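Local structure of Atg5 (Kluyveromyces marxianus, 3VQI) at residues 212-217 against 230-235; 63-68 against 119-124. The protein is involved in cytoplasm-to-vacuole transport and autophagic vesicle formation, and is required for selective autophagic degradation of the nucleus. One frame throughout, in Å; residues are numbered along the deposited sequence.

Interaction 1: 212-217 against 230-235; sequences LQPTVP and DSIKLS
A Schellman motif ends helix 225-230 in the ubiquitin-like UblB region, and within it I232 and L234 meet L212 and P214, where strand 211-212 gives way to a loop. K233 is the C-prime residue, with phi at 58°. K233 N bonds to D230 O (2.9 Å) and L234 N bonds to the carbonyl oxygen of L229. Residues D230 to K233 also form a type I beta turn. I232, inside the turn, and L234, just after it, both point toward 212-217, and the contact is wholly apolar.

I232 and L212 carry most of it. I232 CG1 lies anti to the backbone N (chi1 -156°), and the extended branch beyond it sends CD1 between the two partners. L212 CD2 meets I232 CD1 at 3.3 Å, and I232 CG1 is 3.4 Å from the same L212 CD2. The two side chains run past each other in opposite directions, so the touch is alongside and not end-on. P214 comes at I232 obliquely with one corner of its ring. P214 CG is 3.3 Å from I232 CD1, and P214 CB is a little farther from that methyl. These are close approaches for carbon atoms, so the packing here is tight. L234 adds a looser touch: its CD1 lies 3.9 Å from L212 CD2, which thus has an apolar neighbour in both I232 and L234.

No hydrogen bond joins the two segments. P214 and L234 also touch V204 of strand 202-205, so the loops that follow strand 211-212 and helix 225-230 both touch V204. L212 itself pairs with V204 through the backbone. The loop after the helix is tied back by a side-chain bond: S235 OG donates to D230 OD1 over 2.6 Å, meeting the oxygen from above the carboxylate plane, 41° out of it.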
ATOM      1  N   LEU A 212       1.812  -7.850 -11.761  1.00 52.41           N
ATOM      2  CA  LEU A 212       2.830  -8.765 -12.226  1.00 53.98           C
ATOM      3  C   LEU A 212       3.989  -8.599 -11.250  1.00 56.32           C
ATOM      4  O   LEU A 212       4.224  -7.501 -10.725  1.00 54.53           O
ATOM      5  CB  LEU A 212       3.286  -8.397 -13.645  1.00 54.77           C
ATOM      6  CG  LEU A 212       2.342  -8.697 -14.822  1.00 55.36           C
ATOM      7  CD1 LEU A 212       1.082  -7.858 -14.729  1.00 57.20           C
ATOM      8  CD2 LEU A 212       3.049  -8.404 -16.123  1.00 55.71           C
ATOM      9  N   GLN A 213       4.692  -9.694 -10.981  1.00 58.68           N
ATOM     10  CA  GLN A 213       5.842  -9.641 -10.099  1.00 59.97           C
ATOM     11  C   GLN A 213       7.040 -10.169 -10.889  1.00 61.30           C
ATOM     12  O   GLN A 213       7.502 -11.297 -10.690  1.00 59.73           O
ATOM     13  CB  GLN A 213       5.601 -10.464  -8.837  1.00 59.91           C
ATOM     14  CG  GLN A 213       6.509 -10.050  -7.693  1.00 60.67           C
ATOM     15  CD  GLN A 213       6.142 -10.718  -6.392  1.00 62.74           C
ATOM     16  OE1 GLN A 213       5.097 -10.435  -5.805  1.00 63.89           O
ATOM     17  NE2 GLN A 213       6.999 -11.622  -5.933  1.00 63.07           N
ATOM     18  N   PRO A 214       7.561  -9.326 -11.795  1.00 62.84           N
ATOM     19  CA  PRO A 214       8.691  -9.524 -12.706  1.00 65.68           C
ATOM     20  C   PRO A 214       9.973  -9.901 -11.987  1.00 69.24           C
ATOM     21  O   PRO A 214      10.401  -9.180 -11.085  1.00 70.35           O
ATOM     22  CB  PRO A 214       8.858  -8.157 -13.374  1.00 64.23           C
ATOM     23  CG  PRO A 214       7.565  -7.455 -13.127  1.00 65.10           C
ATOM     24  CD  PRO A 214       7.184  -7.904 -11.763  1.00 63.26           C
ATOM     25  N   THR A 215      10.588 -11.014 -12.382  1.00 72.50           N
ATOM     26  CA  THR A 215      11.854 -11.412 -11.777  1.00 75.31           C
ATOM     27  C   THR A 215      12.898 -10.465 -12.356  1.00 77.44           C
ATOM     28  O   THR A 215      13.193 -10.513 -13.550  1.00 77.32           O
ATOM     29  CB  THR A 215      12.245 -12.864 -12.127  1.00 75.38           C
ATOM     30  OG1 THR A 215      11.459 -13.775 -11.348  1.00 74.61           O
ATOM     31  CG2 THR A 215      13.722 -13.105 -11.839  1.00 75.70           C
ATOM     32  N   VAL A 216      13.431  -9.590 -11.509  1.00 79.86           N
ATOM     33  CA  VAL A 216      14.433  -8.627 -11.931  1.00 81.62           C
ATOM     34  C   VAL A 216      15.738  -8.793 -11.154  1.00 83.85           C
ATOM     35  O   VAL A 216      15.927  -8.185 -10.101  1.00 83.59           O
ATOM     36  CB  VAL A 216      13.929  -7.191 -11.738  1.00 81.05           C
ATOM     37  CG1 VAL A 216      14.952  -6.203 -12.275  1.00 81.43           C
ATOM     38  CG2 VAL A 216      12.602  -7.017 -12.437  1.00 81.39           C
ATOM     39  N   PRO A 217      16.654  -9.634 -11.659  1.00 85.97           N
ATOM     40  CA  PRO A 217      17.932  -9.838 -10.972  1.00 87.21           C
ATOM     41  C   PRO A 217      18.834  -8.623 -11.220  1.00 88.74           C
ATOM     42  O   PRO A 217      18.688  -7.937 -12.236  1.00 87.96           O
ATOM     43  CB  PRO A 217      18.462 -11.102 -11.630  1.00 86.78           C
ATOM     44  CG  PRO A 217      18.002 -10.919 -13.053  1.00 86.66           C
ATOM     45  CD  PRO A 217      16.571 -10.464 -12.875  1.00 86.43           C
ATOM     46  N   ASP A 230       9.324  -3.470 -21.530  1.00 92.31           N
ATOM     47  CA  ASP A 230       9.432  -4.239 -22.765  1.00 92.05           C
ATOM     48  C   ASP A 230       9.502  -5.726 -22.468  1.00 91.69           C
ATOM     49  O   ASP A 230       8.706  -6.507 -22.979  1.00 92.03           O
ATOM     50  CB  ASP A 230      10.681  -3.843 -23.553  1.00 93.16           C
ATOM     51  CG  ASP A 230      10.627  -2.420 -24.054  1.00 94.73           C
ATOM     52  OD1 ASP A 230       9.508  -1.892 -24.235  1.00 95.43           O
ATOM     53  OD2 ASP A 230      11.710  -1.835 -24.286  1.00 95.26           O
ATOM     54  N   SER A 231      10.459  -6.114 -21.637  1.00 91.16           N
ATOM     55  CA  SER A 231      10.641  -7.514 -21.281  1.00 90.78           C
ATOM     56  C   SER A 231       9.390  -8.154 -20.685  1.00 90.71           C
ATOM     57  O   SER A 231       9.343  -9.370 -20.495  1.00 90.44           O
ATOM     58  CB  SER A 231      11.814  -7.653 -20.306  1.00 90.13           C
ATOM     59  OG  SER A 231      11.687  -6.753 -19.220  1.00 89.36           O
ATOM     60  N   ILE A 232       8.376  -7.341 -20.399  1.00 91.42           N
ATOM     61  CA  ILE A 232       7.145  -7.857 -19.810  1.00 91.91           C
ATOM     62  C   ILE A 232       5.899  -7.461 -20.612  1.00 91.79           C
ATOM     63  O   ILE A 232       4.762  -7.656 -20.172  1.00 91.25           O
ATOM     64  CB  ILE A 232       7.026  -7.401 -18.327  1.00 91.85           C
ATOM     65  CG1 ILE A 232       6.128  -8.372 -17.563  1.00 91.64           C
ATOM     66  CG2 ILE A 232       6.492  -5.971 -18.242  1.00 91.58           C
ATOM     67  CD1 ILE A 232       6.323  -8.318 -16.074  1.00 90.88           C
ATOM     68  N   LYS A 233       6.134  -6.915 -21.800  1.00 92.58           N
ATOM     69  CA  LYS A 233       5.067  -6.508 -22.709  1.00 93.33           C
ATOM     70  C   LYS A 233       4.110  -5.491 -22.101  1.00 93.97           C
ATOM     71  O   LYS A 233       2.914  -5.762 -21.976  1.00 94.32           O
ATOM     72  CB  LYS A 233       4.273  -7.740 -23.167  1.00 93.21           C
ATOM     73  N   LEU A 234       4.621  -4.316 -21.740  1.00 94.10           N
ATOM     74  CA  LEU A 234       3.771  -3.293 -21.139  1.00 94.40           C
ATOM     75  C   LEU A 234       4.128  -1.855 -21.523  1.00 95.03           C
ATOM     76  O   LEU A 234       3.703  -0.909 -20.856  1.00 94.98           O
ATOM     77  CB  LEU A 234       3.779  -3.441 -19.609  1.00 93.34           C
ATOM     78  CG  LEU A 234       3.183  -4.740 -19.048  1.00 91.96           C
ATOM     79  CD1 LEU A 234       3.469  -4.845 -17.567  1.00 91.86           C
ATOM     80  CD2 LEU A 234       1.687  -4.769 -19.303  1.00 91.64           C
ATOM     81  N   SER A 235       4.899  -1.687 -22.594  1.00 95.59           N
ATOM     82  CA  SER A 235       5.281  -0.348 -23.038  1.00 96.52           C
ATOM     83  C   SER A 235       4.217   0.243 -23.964  1.00 97.13           C
ATOM     84  O   SER A 235       3.368  -0.479 -24.478  1.00 96.39           O
ATOM     85  CB  SER A 235       6.633  -0.385 -23.760  1.00 96.10           C
ATOM     86  OG  SER A 235       7.690  -0.663 -22.859  1.00 96.27           O
TER

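Interaction 2: 63-68 against 119-124. With SO4 (sulfate ion), chain I; SO4 (sulfate ion), chain H.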
ATOM      1  N   ILE A  63     -24.701   5.405   9.806  1.00 64.75           N
ATOM      2  CA  ILE A  63     -24.842   4.035   9.336  1.00 64.43           C
ATOM      3  C   ILE A  63     -26.146   3.450   9.846  1.00 64.94           C
ATOM      4  O   ILE A  63     -26.353   3.339  11.055  1.00 64.34           O
ATOM      5  CB  ILE A  63     -23.645   3.158   9.785  1.00 63.31           C
ATOM      6  CG1 ILE A  63     -22.504   3.266   8.770  1.00 63.56           C
ATOM      7  CG2 ILE A  63     -24.065   1.704   9.879  1.00 63.46           C
ATOM      8  CD1 ILE A  63     -22.022   4.668   8.498  1.00 62.53           C
ATOM      9  N   LYS A  64     -27.018   3.069   8.915  1.00 65.80           N
ATOM     10  CA  LYS A  64     -28.322   2.509   9.263  1.00 66.98           C
ATOM     11  C   LYS A  64     -28.238   1.046   9.677  1.00 66.46           C
ATOM     12  O   LYS A  64     -29.001   0.582  10.524  1.00 66.90           O
ATOM     13  CB  LYS A  64     -29.291   2.634   8.074  1.00 69.04           C
ATOM     14  CG  LYS A  64     -29.138   1.529   7.010  1.00 70.54           C
ATOM     15  CD  LYS A  64     -30.084   1.717   5.825  1.00 71.11           C
ATOM     16  CE  LYS A  64     -30.068   0.499   4.896  1.00 72.71           C
ATOM     17  NZ  LYS A  64     -30.991   0.641   3.724  1.00 73.01           N
ATOM     18  N   VAL A  65     -27.306   0.321   9.073  1.00 65.69           N
ATOM     19  CA  VAL A  65     -27.143  -1.104   9.342  1.00 65.25           C
ATOM     20  C   VAL A  65     -26.440  -1.361  10.675  1.00 64.15           C
ATOM     21  O   VAL A  65     -25.699  -0.514  11.164  1.00 64.91           O
ATOM     22  CB  VAL A  65     -26.345  -1.768   8.175  1.00 65.75           C
ATOM     23  CG1 VAL A  65     -26.460  -3.282   8.235  1.00 66.15           C
ATOM     24  CG2 VAL A  65     -26.874  -1.259   6.836  1.00 65.75           C
ATOM     25  N   PRO A  66     -26.703  -2.517  11.304  1.00 63.33           N
ATOM     26  CA  PRO A  66     -26.069  -2.859  12.584  1.00 63.30           C
ATOM     27  C   PRO A  66     -24.762  -3.620  12.354  1.00 63.27           C
ATOM     28  O   PRO A  66     -24.642  -4.364  11.381  1.00 63.01           O
ATOM     29  CB  PRO A  66     -27.114  -3.736  13.254  1.00 62.46           C
ATOM     30  CG  PRO A  66     -27.663  -4.488  12.098  1.00 62.06           C
ATOM     31  CD  PRO A  66     -27.865  -3.393  11.064  1.00 62.96           C
ATOM     32  N   TYR A  67     -23.786  -3.442  13.242  1.00 63.21           N
ATOM     33  CA  TYR A  67     -22.519  -4.147  13.086  1.00 63.30           C
ATOM     34  C   TYR A  67     -21.881  -4.713  14.347  1.00 64.95           C
ATOM     35  O   TYR A  67     -21.880  -4.096  15.412  1.00 64.59           O
ATOM     36  CB  TYR A  67     -21.490  -3.273  12.361  1.00 60.99           C
ATOM     37  CG  TYR A  67     -21.428  -1.831  12.804  1.00 59.02           C
ATOM     38  CD1 TYR A  67     -22.380  -0.909  12.364  1.00 56.65           C
ATOM     39  CD2 TYR A  67     -20.372  -1.367  13.594  1.00 56.90           C
ATOM     40  CE1 TYR A  67     -22.280   0.439  12.684  1.00 55.98           C
ATOM     41  CE2 TYR A  67     -20.264  -0.019  13.921  1.00 56.92           C
ATOM     42  CZ  TYR A  67     -21.221   0.879  13.458  1.00 56.34           C
ATOM     43  OH  TYR A  67     -21.102   2.222  13.737  1.00 57.45           O
ATOM     44  N   GLU A  68     -21.312  -5.901  14.189  1.00 67.01           N
ATOM     45  CA  GLU A  68     -20.650  -6.612  15.269  1.00 69.08           C
ATOM     46  C   GLU A  68     -19.341  -5.927  15.706  1.00 68.94           C
ATOM     47  O   GLU A  68     -19.041  -5.856  16.901  1.00 69.76           O
ATOM     48  CB  GLU A  68     -20.346  -8.052  14.827  1.00 71.40           C
ATOM     49  CG  GLU A  68     -21.401  -8.720  13.917  1.00 74.06           C
ATOM     50  CD  GLU A  68     -21.216  -8.405  12.428  1.00 75.46           C
ATOM     51  OE1 GLU A  68     -20.054  -8.240  11.992  1.00 75.38           O
ATOM     52  OE2 GLU A  68     -22.228  -8.343  11.688  1.00 73.94           O
ATOM     53  N   LEU A 119     -17.594   3.774   2.179  1.00 45.02           N
ATOM     54  CA  LEU A 119     -17.392   2.837   3.270  1.00 43.17           C
ATOM     55  C   LEU A 119     -18.576   1.887   3.164  1.00 43.05           C
ATOM     56  O   LEU A 119     -19.725   2.316   3.232  1.00 45.23           O
ATOM     57  CB  LEU A 119     -17.382   3.574   4.623  1.00 39.58           C
ATOM     58  CG  LEU A 119     -17.419   2.680   5.870  1.00 38.63           C
ATOM     59  CD1 LEU A 119     -16.094   1.943   5.993  1.00 37.72           C
ATOM     60  CD2 LEU A 119     -17.689   3.515   7.104  1.00 35.92           C
ATOM     61  N   CYS A 120     -18.299   0.605   2.985  1.00 42.17           N
ATOM     62  CA  CYS A 120     -19.354  -0.379   2.836  1.00 42.45           C
ATOM     63  C   CYS A 120     -19.314  -1.458   3.910  1.00 43.61           C
ATOM     64  O   CYS A 120     -18.279  -1.687   4.529  1.00 45.30           O
ATOM     65  CB  CYS A 120     -19.233  -1.041   1.462  1.00 43.44           C
ATOM     66  SG  CYS A 120     -18.823   0.090   0.122  1.00 45.03           S
ATOM     67  N   HIS A 121     -20.448  -2.124   4.113  1.00 43.42           N
ATOM     68  CA  HIS A 121     -20.555  -3.207   5.089  1.00 44.98           C
ATOM     69  C   HIS A 121     -21.545  -4.220   4.551  1.00 44.32           C
ATOM     70  O   HIS A 121     -22.587  -3.842   4.033  1.00 47.14           O
ATOM     71  CB  HIS A 121     -21.070  -2.690   6.432  1.00 46.31           C
ATOM     72  CG  HIS A 121     -21.226  -3.761   7.468  1.00 48.20           C
ATOM     73  ND1 HIS A 121     -20.257  -4.035   8.411  1.00 49.99           N
ATOM     74  CD2 HIS A 121     -22.228  -4.642   7.693  1.00 49.25           C
ATOM     75  CE1 HIS A 121     -20.655  -5.039   9.172  1.00 50.05           C
ATOM     76  NE2 HIS A 121     -21.848  -5.425   8.757  1.00 49.35           N
ATOM     77  N   GLY A 122     -21.227  -5.501   4.667  1.00 42.93           N
ATOM     78  CA  GLY A 122     -22.135  -6.516   4.166  1.00 45.26           C
ATOM     79  C   GLY A 122     -21.824  -7.906   4.683  1.00 46.24           C
ATOM     80  O   GLY A 122     -20.758  -8.134   5.239  1.00 48.36           O
ATOM     81  N   ASP A 123     -22.739  -8.845   4.501  1.00 47.14           N
ATOM     82  CA  ASP A 123     -22.494 -10.193   4.986  1.00 49.74           C
ATOM     83  C   ASP A 123     -21.614 -10.968   4.018  1.00 49.24           C
ATOM     84  O   ASP A 123     -21.031 -11.988   4.370  1.00 48.70           O
ATOM     85  CB  ASP A 123     -23.821 -10.922   5.211  1.00 52.78           C
ATOM     86  CG  ASP A 123     -24.734 -10.180   6.181  1.00 59.04           C
ATOM     87  OD1 ASP A 123     -24.227  -9.666   7.210  1.00 61.74           O
ATOM     88  OD2 ASP A 123     -25.960 -10.115   5.926  1.00 60.38           O
ATOM     89  N   LYS A 124     -21.517 -10.467   2.797  1.00 47.58           N
ATOM     90  CA  LYS A 124     -20.718 -11.115   1.778  1.00 47.64           C
ATOM     91  C   LYS A 124     -19.715 -10.127   1.209  1.00 47.29           C
ATOM     92  O   LYS A 124     -20.100  -9.135   0.584  1.00 48.96           O
ATOM     93  CB  LYS A 124     -21.611 -11.616   0.646  1.00 49.13           C
ATOM     94  CG  LYS A 124     -20.858 -12.358  -0.451  1.00 52.03           C
ATOM     95  CD  LYS A 124     -21.707 -12.523  -1.712  1.00 55.70           C
ATOM     96  CE  LYS A 124     -22.031 -11.171  -2.338  1.00 56.41           C
ATOM     97  NZ  LYS A 124     -22.576 -11.284  -3.717  1.00 57.55           N
TER
HETATM   98  S   SO4 I 304     -20.297 -12.509  -6.212  1.00118.86           S
HETATM   99  O1  SO4 I 304     -19.224 -12.620  -7.214  1.00117.15           O
HETATM  100  O2  SO4 I 304     -19.859 -11.639  -5.112  1.00117.01           O
HETATM  101  O3  SO4 I 304     -21.532 -11.936  -6.849  1.00117.01           O
HETATM  102  O4  SO4 I 304     -20.640 -13.876  -5.688  1.00117.12           O
HETATM  103  S   SO4 H 303     -24.287  -7.813  -5.057  1.00121.87           S
HETATM  104  O1  SO4 H 303     -25.259  -8.222  -6.093  1.00122.33           O
HETATM  105  O2  SO4 H 303     -22.924  -7.839  -5.623  1.00122.56           O
HETATM  106  O3  SO4 H 303     -24.605  -6.446  -4.601  1.00121.85           O
HETATM  107  O4  SO4 H 303     -24.357  -8.748  -3.918  1.00122.25           O
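V65 and H121 mark the closest backbone approach, 8.1 Å between their CA atoms, and no hydrogen bond joins the irregular segment 63-68 to the end of strand 114-121. Side chains bridge the gap, and the imidazole of H121 is the centre of the contact. Its CG is anti to the backbone N (chi1 179°), which carries the ring out from the strand toward the loop.

Y67 makes the nearest touch, with CB 3.7 Å from H121 CE1, and it comes to the ring at an oblique angle. The phenol turns away from the histidine. V65 CG1 lies at the outer limit of contact, 4.5 Å from H121 CD2, also obliquely. P66 adds its carbonyl oxygen, 4.0 Å from H121 NE2, too far for a hydrogen bond. E68 comes to the ring edge. Its chain bends at chi2 (85°), and its OE2 lies near the imidazole plane, 4.2 Å from H121 NE2, with carboxylate and ring planes 38° apart. The two groups are close but not bonded; the nearby carboxylate might favour a protonated histidine, whose charge is not seen. W74 stacks edge-to-face on both H121 and Y67, and so links the two sides.

Beyond the strand, K124 reaches away from this cluster to two sulfate ions, probably from the crystallisation liquor. K124 NZ donates to O2 of the chain I sulfate and to O4 of the chain H sulfate, both at 3.1 Å; a further bond to the chain I sulfate is weak.

Strand 114-121 runs parallel to strand 15-22 and antiparallel to strand 74-78, in the 2-1-5-3-4 order of the ubiquitin beta-grasp. Here the loop after helix 48-59 packs against the end of the central strand of that UblA fold.

In the fold
Both contacts lie at the surface, on opposite sides of the chain's centre. Their centres are 40 Å apart, and their nearest atoms about 25 Å, so they do not touch. They hold different elements, one in each ubiquitin-like region: interaction 1 joins the turn after helix 225-230 to the end of an outer strand of the UblB sheet and the loop that follows it, interaction 2 a loop to the central strand of the UblA sheet. Neither has a hydrogen bond across its segments. Interaction 1 is close aliphatic packing beside strand 202-205. Interaction 2 is looser and mixed: a histidine ring borders carbon, carbonyl and carboxylate groups, and a tryptophan completes the cluster.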